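Local coordinates for DyP2 (Amycolatopsis sp. ATCC 39116, PDB 4G2C), which is a haem-containing dye-decolorising peroxidase from a lignin-reactive bacterium, probably oxidising dyes and lignin-related compounds with hydrogen peroxide, at residues Asn85-Leu90 with Pro113-Gly118; Val167-Asp172 with Ser269-Arg274; Gln223-Thr228 with Asp232-Thr237. All blocks are in the same frame, centred on the assembly; numbering follows the deposited sequence.

In the fold
Interactions 1 and 2 adjoin one another, with centres about 12 Å apart, because strands 114-119 and 166-172 are antiparallel neighbours in one sheet, where Gly-116 N probably bonds Leu-169 O at 2.6 Å. Interaction 1 lays helix 77-88 and the turn after it on the edge strand, and interaction 2 brings strand 166-172 against strand 267-278 of a second sheet. Along the chain they come in series. Interaction 3, a loop folded against helix 228-237, is nested inside the long excursion between the halves of interaction 2, yet the two centres lie about 23 Å apart. The side chains of Phe-271 and Glu-234 do not reach the haem, lying about 13 Å and about 10 Å from it.

Interaction 1 (Asn85-Leu90 with Pro113-Gly118); sequences NGLSGL and PYLGVG
The methyl group CD2 of Leu-115 meets both Leu-87 and Leu-90, joining the C-terminal part of helix 77-88 and the residues after it to a strand of the ferredoxin-like alpha+beta domain of the dye-decolorising peroxidases, the outermost of its antiparallel sheet within this chain. CD2 of Leu-115 comes within 3.8 Å of CB of Leu-90, and lies 4.1 Å from CD2 of Leu-87, one methyl against another. The side chains of Leu-87 and Leu-115 cross at about a right angle, so they meet at their branched ends and do not run alongside each other. The other methyl of Leu-87, CD1, turns to the next inward-facing residue of the strand and lies 4.2 Å from CG2 of Val-117. The fork of Leu-87 thus spans Leu-115 and Val-117, two residues apart on the strand and on the same face of it; Gly-116 lies between them.

The side chains meet through apolar atoms alone, with Leu-87 O also 4.0 Å from CD2 of Leu-115, and no hydrogen bond passes between 85-90 and 113-118. In Leu-115, CG lies opposite the backbone N (chi1 173°), which carries the fork across to the helix.

Further out, Met-91 adds to the apolar layer beside Leu-115 and Val-117, and from helix 175-188 Val-185 touches Leu-87 and Leu-188 touches Leu-90. The strand itself is held by backbone bonds to 166-172. On the helix side, Leu-90 N donates to Leu-87 O at 2.6 Å, closing the turn that brings Leu-90 to the strand. Next to Leu-87 in the chain, Ser-88 OG donates to Asn-85 O at 2.6 Å, tilted 26° from the carbonyl plane.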
loop_
_atom_site.group_PDB
_atom_site.type_symbol
_atom_site.label_atom_id
_atom_site.label_comp_id
_atom_site.label_asym_id
_atom_site.label_seq_id
_atom_site.Cartn_x
_atom_site.Cartn_y
_atom_site.Cartn_z
ATOM N N ASN A 85 -12.749 22.712 -8.777
ATOM C CA ASN A 85 -12.080 24.000 -8.684
ATOM C C ASN A 85 -12.055 24.489 -7.236
ATOM O O ASN A 85 -11.044 24.985 -6.756
ATOM C CB ASN A 85 -12.779 25.015 -9.593
ATOM C CG ASN A 85 -11.913 26.214 -9.907
ATOM O OD1 ASN A 85 -12.022 27.253 -9.261
ATOM N ND2 ASN A 85 -11.041 26.076 -10.903
ATOM N N GLY A 86 -13.173 24.322 -6.536
ATOM C CA GLY A 86 -13.281 24.755 -5.157
ATOM C C GLY A 86 -12.447 23.899 -4.220
ATOM O O GLY A 86 -11.872 24.390 -3.253
ATOM N N LEU A 87 -12.405 22.602 -4.499
ATOM C CA LEU A 87 -11.531 21.696 -3.766
ATOM C C LEU A 87 -10.065 22.128 -3.881
ATOM O O LEU A 87 -9.355 22.193 -2.883
ATOM C CB LEU A 87 -11.704 20.256 -4.261
ATOM C CG LEU A 87 -13.021 19.612 -3.814
ATOM C CD1 LEU A 87 -13.077 18.160 -4.205
ATOM C CD2 LEU A 87 -13.228 19.788 -2.326
ATOM N N SER A 88 -9.621 22.435 -5.095
ATOM C CA SER A 88 -8.241 22.854 -5.294
ATOM C C SER A 88 -7.898 24.005 -4.349
ATOM O O SER A 88 -6.754 24.151 -3.927
ATOM C CB SER A 88 -7.967 23.220 -6.756
ATOM O OG SER A 88 -8.526 24.470 -7.082
ATOM N N GLY A 89 -8.906 24.799 -3.991
ATOM C CA GLY A 89 -8.733 25.870 -3.019
ATOM C C GLY A 89 -8.454 25.402 -1.598
ATOM O O GLY A 89 -7.883 26.137 -0.795
ATOM N N LEU A 90 -8.850 24.177 -1.270
ATOM C CA LEU A 90 -8.615 23.663 0.080
ATOM C C LEU A 90 -7.364 22.799 0.165
ATOM O O LEU A 90 -7.091 22.183 1.202
ATOM C CB LEU A 90 -9.820 22.858 0.571
ATOM C CG LEU A 90 -11.150 23.628 0.577
ATOM C CD1 LEU A 90 -12.287 22.727 1.023
ATOM C CD2 LEU A 90 -11.063 24.896 1.454
ATOM N N PRO A 113 -4.388 19.248 7.764
ATOM C CA PRO A 113 -5.049 18.036 7.270
ATOM C C PRO A 113 -4.669 17.732 5.811
ATOM O O PRO A 113 -4.130 18.588 5.106
ATOM C CB PRO A 113 -6.552 18.375 7.387
ATOM C CG PRO A 113 -6.634 19.586 8.248
ATOM C CD PRO A 113 -5.345 20.331 8.053
ATOM N N TYR A 114 -4.943 16.504 5.383
ATOM C CA TYR A 114 -4.707 16.075 4.005
ATOM C C TYR A 114 -6.032 15.916 3.271
ATOM O O TYR A 114 -6.930 15.188 3.716
ATOM C CB TYR A 114 -3.909 14.760 3.988
ATOM C CG TYR A 114 -3.905 13.994 2.669
ATOM C CD1 TYR A 114 -3.531 14.601 1.471
ATOM C CD2 TYR A 114 -4.246 12.649 2.635
ATOM C CE1 TYR A 114 -3.519 13.874 0.275
ATOM C CE2 TYR A 114 -4.246 11.927 1.457
ATOM C CZ TYR A 114 -3.878 12.534 0.287
ATOM O OH TYR A 114 -3.880 11.786 -0.865
ATOM N N LEU A 115 -6.138 16.624 2.153
ATOM C CA LEU A 115 -7.248 16.494 1.213
ATOM C C LEU A 115 -6.714 15.946 -0.100
ATOM O O LEU A 115 -6.071 16.665 -0.864
ATOM C CB LEU A 115 -7.894 17.856 0.945
ATOM C CG LEU A 115 -8.942 17.793 -0.168
ATOM C CD1 LEU A 115 -9.945 16.713 0.175
ATOM C CD2 LEU A 115 -9.645 19.130 -0.366
ATOM N N GLY A 116 -6.959 14.669 -0.358
ATOM C CA GLY A 116 -6.516 14.064 -1.599
ATOM C C GLY A 116 -7.659 13.963 -2.582
ATOM O O GLY A 116 -8.796 13.714 -2.192
ATOM N N VAL A 117 -7.360 14.148 -3.861
ATOM C CA VAL A 117 -8.374 14.085 -4.890
ATOM C C VAL A 117 -7.929 13.188 -6.059
ATOM O O VAL A 117 -6.917 13.452 -6.718
ATOM C CB VAL A 117 -8.729 15.508 -5.400
ATOM C CG1 VAL A 117 -9.737 15.437 -6.564
ATOM C CG2 VAL A 117 -9.271 16.377 -4.260
ATOM N N GLY A 118 -8.691 12.129 -6.317
ATOM C CA GLY A 118 -8.454 11.312 -7.489
ATOM C C GLY A 118 -9.662 11.242 -8.412
ATOM O O GLY A 118 -10.794 11.308 -7.947
#

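Interaction 2 (Val167-Asp172 with Ser269-Arg274); sequences VLLLGD and SYFVFR
Apolar contact between Leu-169 and the far end of the Phe-271 ring carries most of this meeting. The two side chains approach from opposite directions, and the methyl CD1 of Leu-169 lies 3.6 Å from CZ of Phe-271. The same methyl is 4.1 Å from CE2 and 4.2 Å from CE1 of that ring, so it sits almost evenly between the two carbons flanking CZ. Val-167 adds a looser touch, its CG1 being 4.4 Å from CE2 of Phe-271. Both methyls reach the ring obliquely. CG of Phe-271 stands opposite its backbone N (chi1 -177°), extending the ring from its strand to meet the two residues.

No hydrogen bond links the two strands, which belong to different antiparallel sheets: 166-172 lies in one, and 267-278 in another with 402-409 and 474-484. The arrangement is consistent with the two ferredoxin-like alpha+beta domains of dye-decolorising peroxidases facing each other. Val-167 and Leu-169 point their side chains toward strand 267-278, while Leu-168 and Leu-170 alternate to the other face, where Leu-170 touches Leu-181 of helix 175-188.

Aromatic neighbours add to the apolar layer. The Phe-271 ring meets that of Phe-408, with planes at about 45°, and Phe-273, two residues along, makes an edge-to-face pair with Phe-71.

Polar bonds are made within each strand's own surroundings: Leu-169 and Val-167 pair through their backbones with Gly-116 and Gly-118, and Arg-274 NH2 forms a salt bridge with Asp-150 OD1.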
loop_
_atom_site.group_PDB
_atom_site.type_symbol
_atom_site.label_atom_id
_atom_site.label_comp_id
_atom_site.label_asym_id
_atom_site.label_seq_id
_atom_site.Cartn_x
_atom_site.Cartn_y
_atom_site.Cartn_z
ATOM N N VAL A 167 -12.531 10.086 -6.058
ATOM C CA VAL A 167 -12.350 9.766 -4.650
ATOM C C VAL A 167 -11.797 10.966 -3.904
ATOM O O VAL A 167 -10.968 11.716 -4.428
ATOM C CB VAL A 167 -11.430 8.552 -4.440
ATOM C CG1 VAL A 167 -10.018 8.854 -4.962
ATOM C CG2 VAL A 167 -11.396 8.173 -2.968
ATOM N N LEU A 168 -12.278 11.160 -2.686
ATOM C CA LEU A 168 -11.733 12.193 -1.813
ATOM C C LEU A 168 -11.102 11.508 -0.616
ATOM O O LEU A 168 -11.703 10.599 -0.030
ATOM C CB LEU A 168 -12.836 13.128 -1.330
ATOM C CG LEU A 168 -13.187 14.283 -2.255
ATOM C CD1 LEU A 168 -13.172 13.822 -3.686
ATOM C CD2 LEU A 168 -14.559 14.827 -1.873
ATOM N N LEU A 169 -9.888 11.920 -0.273
ATOM C CA LEU A 169 -9.231 11.433 0.929
ATOM C C LEU A 169 -9.038 12.604 1.895
ATOM O O LEU A 169 -8.432 13.614 1.555
ATOM C CB LEU A 169 -7.892 10.770 0.586
ATOM C CG LEU A 169 -7.965 9.639 -0.456
ATOM C CD1 LEU A 169 -6.563 9.205 -0.902
ATOM C CD2 LEU A 169 -8.744 8.442 0.073
ATOM N N LEU A 170 -9.589 12.461 3.092
ATOM C CA LEU A 170 -9.460 13.456 4.139
ATOM C C LEU A 170 -8.776 12.794 5.322
ATOM O O LEU A 170 -9.357 11.916 5.964
ATOM C CB LEU A 170 -10.839 13.948 4.580
ATOM C CG LEU A 170 -11.718 14.740 3.620
ATOM C CD1 LEU A 170 -12.055 13.930 2.355
ATOM C CD2 LEU A 170 -12.978 15.185 4.378
ATOM N N GLY A 171 -7.548 13.209 5.614
ATOM C CA GLY A 171 -6.754 12.539 6.629
ATOM C C GLY A 171 -6.005 13.463 7.577
ATOM O O GLY A 171 -5.616 14.584 7.216
ATOM N N ASP A 172 -5.796 12.979 8.796
ATOM C CA ASP A 172 -5.134 13.758 9.831
ATOM C C ASP A 172 -4.761 12.812 10.971
ATOM O O ASP A 172 -5.176 11.650 10.982
ATOM C CB ASP A 172 -6.053 14.878 10.330
ATOM C CG ASP A 172 -5.292 16.028 10.977
ATOM O OD1 ASP A 172 -4.787 16.913 10.247
ATOM O OD2 ASP A 172 -5.212 16.059 12.224
ATOM N N SER A 269 -0.251 10.972 -10.309
ATOM C CA SER A 269 0.045 9.572 -10.112
ATOM C C SER A 269 -1.240 8.734 -10.128
ATOM O O SER A 269 -2.286 9.195 -9.683
ATOM C CB SER A 269 0.806 9.391 -8.789
ATOM O OG SER A 269 1.306 8.073 -8.670
ATOM N N TYR A 270 -1.145 7.511 -10.652
ATOM C CA TYR A 270 -2.218 6.516 -10.565
ATOM C C TYR A 270 -2.372 5.936 -9.148
ATOM O O TYR A 270 -1.380 5.734 -8.407
ATOM C CB TYR A 270 -1.996 5.374 -11.566
ATOM C CG TYR A 270 -2.011 5.823 -12.991
ATOM C CD1 TYR A 270 -3.216 6.063 -13.657
ATOM C CD2 TYR A 270 -0.822 6.032 -13.682
ATOM C CE1 TYR A 270 -3.228 6.487 -14.977
ATOM C CE2 TYR A 270 -0.823 6.447 -14.989
ATOM C CZ TYR A 270 -2.023 6.680 -15.632
ATOM O OH TYR A 270 -2.022 7.102 -16.943
ATOM N N PHE A 271 -3.622 5.662 -8.788
ATOM C CA PHE A 271 -3.984 5.351 -7.404
ATOM C C PHE A 271 -4.844 4.106 -7.374
ATOM O O PHE A 271 -5.877 4.050 -8.040
ATOM C CB PHE A 271 -4.742 6.543 -6.810
ATOM C CG PHE A 271 -5.124 6.391 -5.359
ATOM C CD1 PHE A 271 -4.158 6.405 -4.364
ATOM C CD2 PHE A 271 -6.464 6.289 -4.988
ATOM C CE1 PHE A 271 -4.518 6.286 -3.039
ATOM C CE2 PHE A 271 -6.832 6.180 -3.666
ATOM C CZ PHE A 271 -5.864 6.176 -2.687
ATOM N N VAL A 272 -4.396 3.096 -6.630
ATOM C CA VAL A 272 -5.174 1.872 -6.433
ATOM C C VAL A 272 -5.886 1.976 -5.107
ATOM O O VAL A 272 -5.243 2.229 -4.096
ATOM C CB VAL A 272 -4.282 0.611 -6.333
ATOM C CG1 VAL A 272 -5.137 -0.658 -6.442
ATOM C CG2 VAL A 272 -3.196 0.621 -7.378
ATOM N N PHE A 273 -7.206 1.797 -5.108
ATOM C CA PHE A 273 -7.960 1.605 -3.864
ATOM C C PHE A 273 -8.626 0.231 -3.881
ATOM O O PHE A 273 -9.371 -0.087 -4.812
ATOM C CB PHE A 273 -9.022 2.701 -3.662
ATOM C CG PHE A 273 -9.720 2.618 -2.332
ATOM C CD1 PHE A 273 -10.673 1.639 -2.096
ATOM C CD2 PHE A 273 -9.401 3.493 -1.305
ATOM C CE1 PHE A 273 -11.304 1.538 -0.857
ATOM C CE2 PHE A 273 -10.028 3.403 -0.068
ATOM C CZ PHE A 273 -10.980 2.423 0.151
ATOM N N ARG A 274 -8.338 -0.591 -2.872
ATOM C CA ARG A 274 -8.958 -1.914 -2.736
ATOM C C ARG A 274 -9.301 -2.196 -1.262
ATOM O O ARG A 274 -8.415 -2.183 -0.402
ATOM C CB ARG A 274 -8.014 -3.015 -3.236
ATOM C CG ARG A 274 -7.991 -3.268 -4.737
ATOM C CD ARG A 274 -6.716 -4.025 -5.163
ATOM N NE ARG A 274 -6.767 -5.462 -4.872
ATOM C CZ ARG A 274 -7.351 -6.346 -5.677
ATOM N NH1 ARG A 274 -7.917 -5.924 -6.794
ATOM N NH2 ARG A 274 -7.376 -7.641 -5.377
#

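Interaction 3 (Gln223-Thr228 with Asp232-Thr237); sequences QPLFLT and DAERDT. With ACT (acetate ion), chain N; ACT (acetate ion), chain G.
The carboxylate of Asp-232 lies close to the same carbonyl oxygen that its own backbone bonds: Asp-232 N donates to Thr-228 O at 2.9 Å, with an N-H...O angle of 160°, while CG of Asp-232 is 3.4 Å from that oxygen. The chi1 of -65°, with CG beside the backbone N, brings the group round. Its OD1 forms a salt bridge with Arg-235, whose NH2 donates from 2.7 Å in a bent bond on the anti side of OD1, a little out of the carboxylate plane but nearly in that of the guanidinium. A leucine in place of Asp-232 would remove that acceptor and probably leave the NH2 end of Arg-235 without its carboxylate mate, and the guanidinium less firmly set.

Two acetates, probably from the crystallisation liquor, also meet the edge of this guanidinium. Arg-235 NE donates to OXT of the chain N acetate at 2.7 Å in a nearly straight bond (165°), whereas NH1 makes a weak bond with the chain G acetate.

Further along the helix, CD1 of Leu-225 rests 3.8 Å from CB of Glu-234, the side chains crossing at about a right angle. The carboxylate of Glu-234 turns instead to a salt bridge with Arg-221, and Thr-228 OG1 bonds Thr-37 OG1. The i to i+4 backbone bond and Leu-227 at the N-cap position mark the first turn of helix 228-237, on which the preceding loop doubles back.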
loop_
_atom_site.group_PDB
_atom_site.type_symbol
_atom_site.label_atom_id
_atom_site.label_comp_id
_atom_site.label_asym_id
_atom_site.label_seq_id
_atom_site.Cartn_x
_atom_site.Cartn_y
_atom_site.Cartn_z
ATOM N N GLN A 223 9.336 1.015 2.293
ATOM C CA GLN A 223 8.793 1.942 1.314
ATOM C C GLN A 223 9.883 2.383 0.352
ATOM O O GLN A 223 11.021 2.606 0.768
ATOM C CB GLN A 223 8.245 3.188 2.028
ATOM C CG GLN A 223 7.009 2.950 2.900
ATOM C CD GLN A 223 5.731 2.811 2.078
ATOM O OE1 GLN A 223 5.766 2.789 0.840
ATOM N NE2 GLN A 223 4.596 2.720 2.765
ATOM N N PRO A 224 9.535 2.536 -0.939
ATOM C CA PRO A 224 10.412 3.243 -1.886
ATOM C C PRO A 224 10.596 4.696 -1.444
ATOM O O PRO A 224 9.614 5.351 -1.111
ATOM C CB PRO A 224 9.623 3.194 -3.198
ATOM C CG PRO A 224 8.175 3.066 -2.767
ATOM C CD PRO A 224 8.240 2.177 -1.542
ATOM N N LEU A 225 11.834 5.180 -1.400
ATOM C CA LEU A 225 12.082 6.572 -1.025
ATOM C C LEU A 225 12.453 7.405 -2.256
ATOM O O LEU A 225 13.486 7.170 -2.886
ATOM C CB LEU A 225 13.176 6.670 0.045
ATOM C CG LEU A 225 12.917 5.830 1.309
ATOM C CD1 LEU A 225 14.005 5.995 2.371
ATOM C CD2 LEU A 225 11.531 6.169 1.882
ATOM N N PHE A 226 11.603 8.371 -2.595
ATOM C CA PHE A 226 11.807 9.190 -3.784
ATOM C C PHE A 226 12.606 10.456 -3.478
ATOM O O PHE A 226 13.093 11.124 -4.379
ATOM C CB PHE A 226 10.454 9.555 -4.417
ATOM C CG PHE A 226 9.556 8.375 -4.633
ATOM C CD1 PHE A 226 9.790 7.496 -5.682
ATOM C CD2 PHE A 226 8.494 8.115 -3.758
ATOM C CE1 PHE A 226 8.971 6.387 -5.876
ATOM C CE2 PHE A 226 7.668 7.018 -3.947
ATOM C CZ PHE A 226 7.902 6.151 -5.016
ATOM N N LEU A 227 12.723 10.782 -2.199
ATOM C CA LEU A 227 13.392 12.003 -1.763
ATOM C C LEU A 227 14.733 11.673 -1.122
ATOM O O LEU A 227 14.842 10.761 -0.290
ATOM C CB LEU A 227 12.509 12.776 -0.776
ATOM C CG LEU A 227 11.106 13.054 -1.333
ATOM C CD1 LEU A 227 10.249 13.842 -0.338
ATOM C CD2 LEU A 227 11.207 13.783 -2.665
ATOM N N THR A 228 15.752 12.414 -1.524
ATOM C CA THR A 228 17.102 12.135 -1.074
ATOM C C THR A 228 17.189 12.343 0.423
ATOM O O THR A 228 17.932 11.642 1.104
ATOM C CB THR A 228 18.122 13.038 -1.793
ATOM O OG1 THR A 228 18.087 12.751 -3.199
ATOM C CG2 THR A 228 19.519 12.780 -1.273
ATOM N N ASP A 232 18.635 9.836 3.264
ATOM C CA ASP A 232 19.580 10.208 4.319
ATOM C C ASP A 232 19.027 9.844 5.690
ATOM O O ASP A 232 19.746 9.322 6.546
ATOM C CB ASP A 232 19.910 11.706 4.276
ATOM C CG ASP A 232 20.647 12.103 3.019
ATOM O OD1 ASP A 232 21.145 11.195 2.312
ATOM O OD2 ASP A 232 20.741 13.318 2.743
ATOM N N ALA A 233 17.748 10.137 5.898
ATOM C CA ALA A 233 17.099 9.870 7.173
ATOM C C ALA A 233 17.125 8.377 7.483
ATOM O O ALA A 233 17.405 7.972 8.610
ATOM C CB ALA A 233 15.648 10.404 7.172
ATOM N N GLU A 234 16.821 7.577 6.468
ATOM C CA GLU A 234 16.804 6.133 6.585
ATOM C C GLU A 234 18.188 5.631 6.980
ATOM O O GLU A 234 18.310 4.773 7.855
ATOM C CB GLU A 234 16.354 5.506 5.262
ATOM C CG GLU A 234 16.092 4.003 5.308
ATOM C CD GLU A 234 14.767 3.636 5.991
ATOM O OE1 GLU A 234 14.043 4.546 6.451
ATOM O OE2 GLU A 234 14.443 2.428 6.066
ATOM N N ARG A 235 19.220 6.184 6.340
ATOM C CA ARG A 235 20.608 5.820 6.621
ATOM C C ARG A 235 21.010 6.238 8.031
ATOM O O ARG A 235 21.581 5.438 8.776
ATOM C CB ARG A 235 21.565 6.444 5.587
ATOM C CG ARG A 235 23.074 6.305 5.923
ATOM C CD ARG A 235 23.953 6.698 4.722
ATOM N NE ARG A 235 23.318 7.777 3.971
ATOM C CZ ARG A 235 23.032 7.751 2.671
ATOM N NH1 ARG A 235 23.346 6.694 1.930
ATOM N NH2 ARG A 235 22.438 8.800 2.114
ATOM N N ASP A 236 20.697 7.479 8.405
ATOM C CA ASP A 236 21.159 8.019 9.679
ATOM C C ASP A 236 20.433 7.455 10.895
ATOM O O ASP A 236 21.023 7.369 11.980
ATOM C CB ASP A 236 21.054 9.545 9.713
ATOM C CG ASP A 236 21.783 10.218 8.556
ATOM O OD1 ASP A 236 22.530 9.536 7.831
ATOM O OD2 ASP A 236 21.605 11.442 8.372
ATOM N N THR A 237 19.162 7.085 10.735
ATOM C CA THR A 237 18.319 6.806 11.913
ATOM C C THR A 237 17.669 5.428 11.972
ATOM O O THR A 237 16.855 5.167 12.862
ATOM C CB THR A 237 17.196 7.873 12.098
ATOM O OG1 THR A 237 16.147 7.639 11.143
ATOM C CG2 THR A 237 17.750 9.292 11.925
HETATM C C ACT N . 23.691 11.285 5.249
HETATM O O ACT N . 23.740 11.868 6.361
HETATM O OXT ACT N . 23.062 10.200 5.206
HETATM C CH3 ACT N . 24.348 11.858 4.023
HETATM C C ACT G . 22.242 4.578 -0.672
HETATM O O ACT G . 23.199 4.934 0.069
HETATM O OXT ACT G . 21.782 5.430 -1.492
HETATM C CH3 ACT G . 21.675 3.192 -0.563
#